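Local structure of hypothetical protein (4QRL) at residues W13-Y18 with T109-R114; Y33-G38 with G56-K61; G62-I67 with K89-V94. The protein is of unknown function but folds as a lipocalin-like antiparallel beta-barrel, a scaffold that in relatives often holds small hydrophobic ligands. One frame throughout, in Å; residues are numbered along the deposited sequence. Where two conformers were deposited one is given.

Interaction 1: residues W13-Y18 with T109-R114; sequences WQLRQY and TKSIFR
Leu15, in one of its two conformers, lays its CG over one face of the Phe113 ring, 3.9 Å from the ring centroid, a CH-pi contact at the centre of the tightly packed side of this strand pair. The touching point is offset toward the rim, while Trp13 meets the base of the same phenylalanine, its CE3 lying 3.8 Å from Phe113 CB. Further along, Ser111 OG approaches the edge of the Tyr18 ring, 3.3 Å from Tyr18 CE1.

The backbones run antiparallel but are not in continuous register. Gln14 and Arg114 form a hydrogen-bonded pair; then Arg16 and Gln17 both face Ile112, a classic beta bulge. The Ile112 O atom takes a 2.8 Å bond from Arg16 N and a weak, longer one from Gln17 N, and Gln17 O accepts from Ile112 N beyond it.

The face carrying Gln14, Ile112 and Arg114 is more mixed, and it opens to solvent at the two arginines. Arg114 approaches Gln14 side-on: NE at 2.7 Å and NH2 at 2.9 Å both reach Gln14 OE1, which lies in the guanidinium plane though the donors are tilted from the amide plane. The first torsion of Arg114 sets CG between backbone N and carbonyl carbon (chi1 67°), and the extended chain then runs alongside Gln14. Arg16 crosses Arg114 at about a right angle, so that Arg114 NH1 lies over the face of the Arg16 guanidinium, the planes 17° apart. The like charges probably repel somewhat, a cost more easily borne at the solvent side.

Strands 11-19 and 109-115 are the first and last of the barrel, so their pairing closes it. Strand 25-36 flanks the first through backbone bonds such as Leu15 with Val31, and strand 101-106 borders the last, Leu104 touching Phe113.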
loop_
_atom_site.group_PDB
_atom_site.type_symbol
_atom_site.label_atom_id
_atom_site.label_comp_id
_atom_site.label_asym_id
_atom_site.label_seq_id
_atom_site.Cartn_x
_atom_site.Cartn_y
_atom_site.Cartn_z
ATOM N N TRP A 13 -7.488 -4.075 -2.509
ATOM C CA TRP A 13 -7.708 -3.486 -1.211
ATOM C C TRP A 13 -7.805 -1.986 -1.286
ATOM O O TRP A 13 -6.899 -1.336 -1.831
ATOM C CB TRP A 13 -6.508 -3.856 -0.314
ATOM C CG TRP A 13 -6.397 -5.303 0.017
ATOM C CD1 TRP A 13 -5.589 -6.226 -0.577
ATOM C CD2 TRP A 13 -6.998 -5.954 1.142
ATOM N NE1 TRP A 13 -5.751 -7.458 0.031
ATOM C CE2 TRP A 13 -6.616 -7.316 1.095
ATOM C CE3 TRP A 13 -7.884 -5.534 2.148
ATOM C CZ2 TRP A 13 -7.021 -8.234 2.069
ATOM C CZ3 TRP A 13 -8.387 -6.481 3.043
ATOM C CH2 TRP A 13 -7.961 -7.811 2.995
ATOM N N GLN A 14 -8.879 -1.432 -0.737
ATOM C CA GLN A 14 -9.006 0.033 -0.697
ATOM C C GLN A 14 -8.338 0.541 0.556
ATOM O O GLN A 14 -8.721 0.126 1.641
ATOM C CB GLN A 14 -10.481 0.464 -0.699
ATOM C CG GLN A 14 -10.618 2.002 -0.570
ATOM C CD GLN A 14 -12.030 2.493 -0.487
ATOM O OE1 GLN A 14 -12.906 1.833 0.059
ATOM N NE2 GLN A 14 -12.267 3.703 -0.989
ATOM N N LEU A 15 -7.367 1.463 0.414
ATOM C CA LEU A 15 -6.724 2.065 1.587
ATOM C C LEU A 15 -7.698 3.134 2.088
ATOM O O LEU A 15 -7.928 4.145 1.419
ATOM C CB LEU A 15 -5.329 2.636 1.247
ATOM C CG LEU A 15 -4.309 2.768 2.420
ATOM C CD1 LEU A 15 -2.883 2.979 1.884
ATOM C CD2 LEU A 15 -4.658 3.929 3.347
ATOM N N ARG A 16 -8.342 2.847 3.204
ATOM C CA ARG A 16 -9.378 3.705 3.781
ATOM C C ARG A 16 -8.858 4.817 4.634
ATOM O O ARG A 16 -9.512 5.865 4.759
ATOM C CB ARG A 16 -10.300 2.849 4.696
ATOM C CG ARG A 16 -11.102 1.805 3.988
ATOM C CD ARG A 16 -11.928 1.062 5.013
ATOM N NE ARG A 16 -13.000 1.885 5.565
ATOM C CZ ARG A 16 -13.957 1.423 6.362
ATOM N NH1 ARG A 16 -13.983 0.140 6.709
ATOM N NH2 ARG A 16 -14.893 2.239 6.823
ATOM N N GLN A 17 -7.799 4.529 5.387
ATOM C CA GLN A 17 -7.338 5.493 6.367
ATOM C C GLN A 17 -5.875 5.316 6.719
ATOM O O GLN A 17 -5.356 4.207 6.653
ATOM C CB GLN A 17 -8.180 5.270 7.662
ATOM C CG GLN A 17 -8.029 6.323 8.739
ATOM C CD GLN A 17 -8.719 5.889 10.006
ATOM O OE1 GLN A 17 -8.539 4.779 10.484
ATOM N NE2 GLN A 17 -9.549 6.751 10.552
ATOM N N TYR A 18 -5.213 6.426 7.094
ATOM C CA TYR A 18 -3.888 6.387 7.684
ATOM C C TYR A 18 -4.027 6.741 9.132
ATOM O O TYR A 18 -4.737 7.693 9.461
ATOM C CB TYR A 18 -2.876 7.337 7.025
ATOM C CG TYR A 18 -2.322 6.888 5.698
ATOM C CD1 TYR A 18 -1.440 5.813 5.617
ATOM C CD2 TYR A 18 -2.586 7.604 4.536
ATOM C CE1 TYR A 18 -0.892 5.420 4.400
ATOM C CE2 TYR A 18 -2.049 7.220 3.315
ATOM C CZ TYR A 18 -1.215 6.118 3.250
ATOM O OH TYR A 18 -0.666 5.765 2.048
ATOM N N THR A 109 3.104 4.335 11.905
ATOM C CA THR A 109 1.987 4.726 11.049
ATOM C C THR A 109 1.265 3.483 10.540
ATOM O O THR A 109 1.908 2.582 10.001
ATOM C CB THR A 109 2.434 5.608 9.904
ATOM O OG1 THR A 109 2.854 6.858 10.461
ATOM C CG2 THR A 109 1.294 5.860 8.866
ATOM N N LYS A 110 -0.067 3.472 10.672
ATOM C CA LYS A 110 -0.866 2.366 10.193
ATOM C C LYS A 110 -1.588 2.747 8.905
ATOM O O LYS A 110 -2.117 3.850 8.797
ATOM C CB LYS A 110 -1.893 1.892 11.233
ATOM C CG LYS A 110 -1.567 2.065 12.727
ATOM C CD LYS A 110 -0.455 1.204 13.256
ATOM C CE LYS A 110 -0.236 1.386 14.747
ATOM N NZ LYS A 110 -0.028 2.810 15.147
ATOM N N SER A 111 -1.609 1.809 7.950
ATOM C CA SER A 111 -2.323 1.851 6.669
ATOM C C SER A 111 -3.510 0.880 6.845
ATOM O O SER A 111 -3.293 -0.323 7.009
ATOM C CB SER A 111 -1.387 1.410 5.544
ATOM O OG SER A 111 -0.329 2.333 5.351
ATOM N N ILE A 112 -4.735 1.404 6.878
ATOM C CA ILE A 112 -5.950 0.600 7.118
ATOM C C ILE A 112 -6.668 0.313 5.804
ATOM O O ILE A 112 -7.043 1.259 5.115
ATOM C CB ILE A 112 -6.913 1.341 8.090
ATOM C CG1 ILE A 112 -6.223 2.010 9.330
ATOM C CG2 ILE A 112 -8.163 0.490 8.394
ATOM C CD1 ILE A 112 -5.519 1.167 10.244
ATOM N N PHE A 113 -6.911 -0.962 5.491
ATOM C CA PHE A 113 -7.562 -1.347 4.207
ATOM C C PHE A 113 -8.801 -2.211 4.389
ATOM O O PHE A 113 -8.899 -2.967 5.353
ATOM C CB PHE A 113 -6.604 -2.183 3.303
ATOM C CG PHE A 113 -5.249 -1.601 3.021
ATOM C CD1 PHE A 113 -4.234 -1.652 3.983
ATOM C CD2 PHE A 113 -4.951 -1.078 1.772
ATOM C CE1 PHE A 113 -2.968 -1.106 3.723
ATOM C CE2 PHE A 113 -3.676 -0.547 1.503
ATOM C CZ PHE A 113 -2.689 -0.581 2.475
ATOM N N ARG A 114 -9.706 -2.155 3.385
ATOM C CA ARG A 114 -10.847 -3.058 3.296
ATOM C C ARG A 114 -10.809 -3.690 1.942
ATOM O O ARG A 114 -10.399 -3.048 0.979
ATOM C CB ARG A 114 -12.202 -2.363 3.544
ATOM C CG ARG A 114 -12.618 -1.330 2.445
ATOM C CD ARG A 114 -14.015 -0.749 2.663
ATOM N NE ARG A 114 -14.147 0.575 2.039
ATOM C CZ ARG A 114 -14.944 1.541 2.489
ATOM N NH1 ARG A 114 -15.706 1.340 3.555
ATOM N NH2 ARG A 114 -14.978 2.719 1.878
#

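Interaction 2: residues Y33-G38 with G56-K61; sequences YNFQKG and GNYSLK
The edge of the Phe35 ring meets the face of Tyr58 in a T-shaped pair, centroids 5.1 Å apart and planes at 89°. Phe35 CD1 stands over the middle of the tyrosine ring, and Phe35 CB adds an aliphatic touch near Tyr58 CE1 and CZ. Gly38 lies over the opposite face of Tyr58, where its CA makes a CH-pi contact 4.0 Å from the ring centroid. The ring is thus sandwiched between a phenylalanine edge and the backbone of the turn after strand 25-36. A first torsion that places CG between the backbone N and the carbonyl carbon swings Tyr58 across toward that turn. The contact reaches past strand 39-45, which lies between strands 25-36 and 51-61 in the barrel; Tyr58 also touches Phe40 of that strand and Ile65 of strand 64-69.

Two hydrogen bonds join the same pair of residues, one at each end of the tyrosine. Gly38 N gives its hydrogen to Tyr58 OH over 3.2 Å, almost perfectly straight at 179°. At the other end Tyr58 N donates to Gly38 O at 2.9 Å, and the donor sits somewhat out of the carbonyl plane. Asn57 CA adds a CA-H...O contact of 3.2 Å to the same Gly38 O, so that oxygen receives a backbone N-H and a C-H from consecutive residues.

The positive phi of Gly38, 95°, is one that glycine accepts readily.

Chemically, the tyrosine does two jobs: its faces make apolar contacts while its hydroxyl and main chain bind the polar groups of one glycine. With both faces covered and its hydroxyl bonded, the ring is probably limited in its rotation, and the turn at Gly38 is held against strand 51-61 by a mixture of aromatic packing and backbone polarity.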
loop_
_atom_site.group_PDB
_atom_site.type_symbol
_atom_site.label_atom_id
_atom_site.label_comp_id
_atom_site.label_asym_id
_atom_site.label_seq_id
_atom_site.Cartn_x
_atom_site.Cartn_y
_atom_site.Cartn_z
ATOM N N TYR A 33 -4.534 -1.038 -3.274
ATOM C CA TYR A 33 -3.371 -1.950 -3.397
ATOM C C TYR A 33 -3.852 -3.280 -3.913
ATOM O O TYR A 33 -4.928 -3.729 -3.544
ATOM C CB TYR A 33 -2.654 -2.180 -2.048
ATOM C CG TYR A 33 -1.729 -1.108 -1.519
ATOM C CD1 TYR A 33 -1.778 0.196 -2.011
ATOM C CD2 TYR A 33 -0.881 -1.363 -0.441
ATOM C CE1 TYR A 33 -0.937 1.187 -1.512
ATOM C CE2 TYR A 33 -0.075 -0.364 0.097
ATOM C CZ TYR A 33 -0.111 0.908 -0.438
ATOM O OH TYR A 33 0.719 1.884 0.069
ATOM N N ASN A 34 -3.044 -3.945 -4.731
ATOM C CA ASN A 34 -3.434 -5.225 -5.280
ATOM C C ASN A 34 -2.286 -6.200 -5.118
ATOM O O ASN A 34 -1.114 -5.846 -5.366
ATOM C CB ASN A 34 -3.801 -5.029 -6.756
ATOM C CG ASN A 34 -4.448 -6.214 -7.374
ATOM O OD1 ASN A 34 -3.795 -7.075 -7.976
ATOM N ND2 ASN A 34 -5.750 -6.273 -7.231
ATOM N N PHE A 35 -2.608 -7.391 -4.613
ATOM C CA PHE A 35 -1.641 -8.461 -4.368
ATOM C C PHE A 35 -2.033 -9.680 -5.188
ATOM O O PHE A 35 -3.126 -10.220 -4.998
ATOM C CB PHE A 35 -1.589 -8.815 -2.862
ATOM C CG PHE A 35 -1.276 -7.652 -1.948
ATOM C CD1 PHE A 35 0.040 -7.319 -1.640
ATOM C CD2 PHE A 35 -2.302 -6.926 -1.339
ATOM C CE1 PHE A 35 0.327 -6.235 -0.797
ATOM C CE2 PHE A 35 -2.015 -5.817 -0.528
ATOM C CZ PHE A 35 -0.710 -5.519 -0.203
ATOM N N GLN A 36 -1.148 -10.139 -6.089
ATOM C CA GLN A 36 -1.489 -11.342 -6.846
ATOM C C GLN A 36 -0.258 -12.226 -7.048
ATOM O O GLN A 36 0.541 -11.948 -7.940
ATOM C CB GLN A 36 -2.133 -11.005 -8.209
ATOM C CG GLN A 36 -3.571 -10.435 -8.157
ATOM C CD GLN A 36 -4.657 -11.405 -7.717
ATOM O OE1 GLN A 36 -4.466 -12.624 -7.640
ATOM N NE2 GLN A 36 -5.849 -10.880 -7.461
ATOM N N LYS A 37 -0.111 -13.263 -6.196
ATOM C CA LYS A 37 0.969 -14.273 -6.221
ATOM C C LYS A 37 2.349 -13.613 -6.440
ATOM O O LYS A 37 3.053 -13.943 -7.406
ATOM C CB LYS A 37 0.697 -15.340 -7.302
ATOM C CG LYS A 37 -0.692 -15.978 -7.179
ATOM C CD LYS A 37 -0.882 -17.180 -8.102
ATOM C CE LYS A 37 -2.137 -17.962 -7.765
ATOM N NZ LYS A 37 -2.218 -18.306 -6.310
ATOM N N GLY A 38 2.700 -12.675 -5.558
ATOM C CA GLY A 38 3.979 -11.968 -5.629
ATOM C C GLY A 38 3.944 -10.646 -6.357
ATOM O O GLY A 38 4.770 -9.779 -6.077
ATOM N N GLY A 56 5.114 -3.344 -8.754
ATOM C CA GLY A 56 6.187 -3.933 -7.982
ATOM C C GLY A 56 5.928 -5.374 -7.630
ATOM O O GLY A 56 5.178 -6.091 -8.303
ATOM N N ASN A 57 6.619 -5.798 -6.593
ATOM C CA ASN A 57 6.525 -7.137 -6.047
ATOM C C ASN A 57 6.404 -7.052 -4.554
ATOM O O ASN A 57 6.743 -6.036 -3.958
ATOM C CB ASN A 57 7.776 -7.934 -6.429
ATOM C CG ASN A 57 7.770 -8.387 -7.849
ATOM O OD1 ASN A 57 7.375 -9.512 -8.188
ATOM N ND2 ASN A 57 8.223 -7.522 -8.701
ATOM N N TYR A 58 5.991 -8.158 -3.944
ATOM C CA TYR A 58 5.939 -8.295 -2.504
ATOM C C TYR A 58 6.336 -9.723 -2.130
ATOM O O TYR A 58 6.186 -10.663 -2.913
ATOM C CB TYR A 58 4.562 -7.910 -1.933
ATOM C CG TYR A 58 3.500 -8.944 -2.242
ATOM C CD1 TYR A 58 2.814 -8.926 -3.460
ATOM C CD2 TYR A 58 3.207 -9.968 -1.338
ATOM C CE1 TYR A 58 1.874 -9.910 -3.774
ATOM C CE2 TYR A 58 2.273 -10.963 -1.647
ATOM C CZ TYR A 58 1.584 -10.905 -2.851
ATOM O OH TYR A 58 0.707 -11.903 -3.192
ATOM N N SER A 59 6.844 -9.861 -0.924
ATOM C CA SER A 59 7.227 -11.136 -0.332
ATOM C C SER A 59 6.781 -11.120 1.123
ATOM O O SER A 59 6.568 -10.034 1.710
ATOM C CB SER A 59 8.724 -11.421 -0.474
ATOM O OG SER A 59 9.540 -10.510 0.245
ATOM N N LEU A 60 6.568 -12.320 1.677
ATOM C CA LEU A 60 6.097 -12.495 3.047
ATOM C C LEU A 60 7.133 -13.239 3.875
ATOM O O LEU A 60 7.754 -14.167 3.376
ATOM C CB LEU A 60 4.756 -13.276 3.046
ATOM C CG LEU A 60 3.646 -12.753 2.093
ATOM C CD1 LEU A 60 2.463 -13.733 2.026
ATOM C CD2 LEU A 60 3.185 -11.340 2.493
ATOM N N LYS A 61 7.330 -12.826 5.131
ATOM C CA LYS A 61 8.248 -13.471 6.078
ATOM C C LYS A 61 7.626 -13.264 7.443
ATOM O O LYS A 61 7.551 -12.120 7.910
ATOM C CB LYS A 61 9.692 -12.914 5.974
ATOM C CG LYS A 61 10.663 -13.396 7.075
ATOM C CD LYS A 61 11.561 -14.537 6.605
ATOM C CE LYS A 61 12.342 -15.219 7.724
ATOM N NZ LYS A 61 13.461 -14.387 8.259
#

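Interaction 3: residues G62-I67 with K89-V94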
loop_
_atom_site.group_PDB
_atom_site.type_symbol
_atom_site.label_atom_id
_atom_site.label_comp_id
_atom_site.label_asym_id
_atom_site.label_seq_id
_atom_site.Cartn_x
_atom_site.Cartn_y
_atom_site.Cartn_z
ATOM N N GLY A 62 7.116 -14.349 8.028
ATOM C CA GLY A 62 6.407 -14.275 9.301
ATOM C C GLY A 62 5.201 -13.356 9.202
ATOM O O GLY A 62 4.397 -13.497 8.274
ATOM N N ALA A 63 5.121 -12.329 10.089
ATOM C CA ALA A 63 4.010 -11.364 10.058
ATOM C C ALA A 63 4.458 -10.029 9.408
ATOM O O ALA A 63 3.941 -8.946 9.716
ATOM C CB ALA A 63 3.472 -11.135 11.471
ATOM N N GLU A 64 5.424 -10.124 8.495
ATOM C CA GLU A 64 5.947 -8.963 7.803
ATOM C C GLU A 64 5.766 -9.103 6.286
ATOM O O GLU A 64 5.840 -10.222 5.743
ATOM C CB GLU A 64 7.415 -8.751 8.152
ATOM C CG GLU A 64 7.632 -8.203 9.547
ATOM C CD GLU A 64 9.065 -7.851 9.903
ATOM O OE1 GLU A 64 9.957 -7.999 9.037
ATOM O OE2 GLU A 64 9.294 -7.405 11.050
ATOM N N ILE A 65 5.525 -7.963 5.613
ATOM C CA ILE A 65 5.375 -7.937 4.154
ATOM C C ILE A 65 6.347 -6.912 3.609
ATOM O O ILE A 65 6.324 -5.751 4.015
ATOM C CB ILE A 65 3.917 -7.705 3.667
ATOM C CG1 ILE A 65 3.829 -7.692 2.131
ATOM C CG2 ILE A 65 3.274 -6.457 4.294
ATOM C CD1 ILE A 65 2.398 -7.761 1.588
ATOM N N SER A 66 7.207 -7.344 2.706
ATOM C CA SER A 66 8.177 -6.441 2.085
ATOM C C SER A 66 7.715 -6.131 0.663
ATOM O O SER A 66 7.564 -7.047 -0.158
ATOM C CB SER A 66 9.574 -7.058 2.076
ATOM O OG SER A 66 10.074 -7.262 3.384
ATOM N N ILE A 67 7.456 -4.863 0.386
ATOM C CA ILE A 67 7.000 -4.434 -0.941
ATOM C C ILE A 67 8.149 -3.693 -1.610
ATOM O O ILE A 67 8.851 -2.894 -0.966
ATOM C CB ILE A 67 5.709 -3.565 -0.857
ATOM C CG1 ILE A 67 4.601 -4.278 -0.057
ATOM C CG2 ILE A 67 5.212 -3.153 -2.262
ATOM C CD1 ILE A 67 3.306 -3.372 0.261
ATOM N N LYS A 89 11.381 0.666 -1.608
ATOM C CA LYS A 89 11.143 -0.481 -0.723
ATOM C C LYS A 89 10.578 -0.098 0.629
ATOM O O LYS A 89 11.001 0.896 1.214
ATOM C CB LYS A 89 12.463 -1.233 -0.447
ATOM C CG LYS A 89 13.340 -1.593 -1.624
ATOM C CD LYS A 89 14.572 -2.337 -1.102
ATOM C CE LYS A 89 15.632 -2.533 -2.152
ATOM N NZ LYS A 89 16.786 -3.323 -1.643
ATOM N N CYS A 90 9.705 -0.949 1.173
ATOM C CA CYS A 90 9.181 -0.802 2.530
ATOM C C CYS A 90 8.739 -2.156 3.083
ATOM O O CYS A 90 7.959 -2.869 2.441
ATOM C CB CYS A 90 8.045 0.216 2.609
ATOM S SG CYS A 90 7.483 0.556 4.305
ATOM N N THR A 91 9.189 -2.457 4.309
ATOM C CA THR A 91 8.777 -3.650 5.025
ATOM C C THR A 91 7.778 -3.239 6.090
ATOM O O THR A 91 8.089 -2.468 6.988
ATOM C CB THR A 91 9.956 -4.418 5.604
ATOM O OG1 THR A 91 10.739 -4.875 4.503
ATOM C CG2 THR A 91 9.482 -5.630 6.466
ATOM N N PHE A 92 6.592 -3.765 5.986
ATOM C CA PHE A 92 5.494 -3.484 6.912
ATOM C C PHE A 92 5.229 -4.632 7.845
ATOM O O PHE A 92 5.401 -5.789 7.455
ATOM C CB PHE A 92 4.189 -3.250 6.107
ATOM C CG PHE A 92 4.159 -2.035 5.215
ATOM C CD1 PHE A 92 4.635 -2.096 3.911
ATOM C CD2 PHE A 92 3.634 -0.829 5.672
ATOM C CE1 PHE A 92 4.577 -0.970 3.077
ATOM C CE2 PHE A 92 3.551 0.277 4.833
ATOM C CZ PHE A 92 4.040 0.213 3.551
ATOM N N LYS A 93 4.749 -4.324 9.056
ATOM C CA LYS A 93 4.224 -5.320 9.974
ATOM C C LYS A 93 2.762 -5.521 9.614
ATOM O O LYS A 93 2.047 -4.540 9.440
ATOM C CB LYS A 93 4.373 -4.880 11.448
ATOM C CG LYS A 93 3.760 -5.889 12.433
ATOM C CD LYS A 93 4.553 -6.031 13.722
ATOM C CE LYS A 93 3.741 -6.692 14.803
ATOM N NZ LYS A 93 2.807 -5.734 15.448
ATOM N N VAL A 94 2.324 -6.774 9.474
ATOM C CA VAL A 94 0.932 -7.102 9.228
ATOM C C VAL A 94 0.280 -7.240 10.605
ATOM O O VAL A 94 0.429 -8.264 11.305
ATOM C CB VAL A 94 0.731 -8.349 8.331
ATOM C CG1 VAL A 94 -0.759 -8.649 8.134
ATOM C CG2 VAL A 94 1.416 -8.156 6.985
#
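Ile65 and Phe92 form a hydrogen-bonded antiparallel pair, with Ile65 N to Phe92 O at 2.9 Å and Phe92 N to Ile65 O at 2.8 Å. Ile67 and Cys90 repeat this two-way exchange one pair further on. At the other end Val94 N reaches Ala63 O, 2.7 Å away, where the turn leads into strand 64-69. CA-H...O contacts, among them Glu64 CA to Phe92 O, fill in between these bonds.

On the polar face, Ser66 and Thr91 are joined by a hydroxyl-hydroxyl bond, OG to OG1 at 2.7 Å. Each oxygen sits beside its own backbone N (chi1 -64° in both), which brings the pair together. The methyl of Thr91, CG2, leans toward Glu64 OE1.

The apolar contacts lie on the buried face. Ile65 CG2 touches both Phe92 CB and Val94 CG2, 3.7 Å from the latter, while Ile67 CD1 comes obliquely to Phe92 CE1 at 3.9 Å.

Strands 64-69 and 89-97 are neighbours in the barrel wall. Strand 51-61 continues it beside the first, Tyr58 touching both isoleucines, and strand 101-106 beside the second, where Leu104 packs on Ile65 and Phe92.

How the interactions relate
From the N terminus, strand 11-19 comes first, and its partner 109-115 is not reached until the end of the chain, so interaction 1 closes the widest loop and with it the barrel. Interactions 2 and 3 are both nested inside that loop and follow one another in series: 33-38 meets 56-61 across strand 39-45, then 62-67 pairs with 89-94 across the helical segments 71-74 and 79-82. Interactions 1 and 2 touch through Trp13 with Phe35 and Phe113 with Tyr33. Interactions 2 and 3 join where Ser59 O meets Ser66 N and Phe35 meets Ile65, whereas interactions 1 and 3 share the sheet without touching.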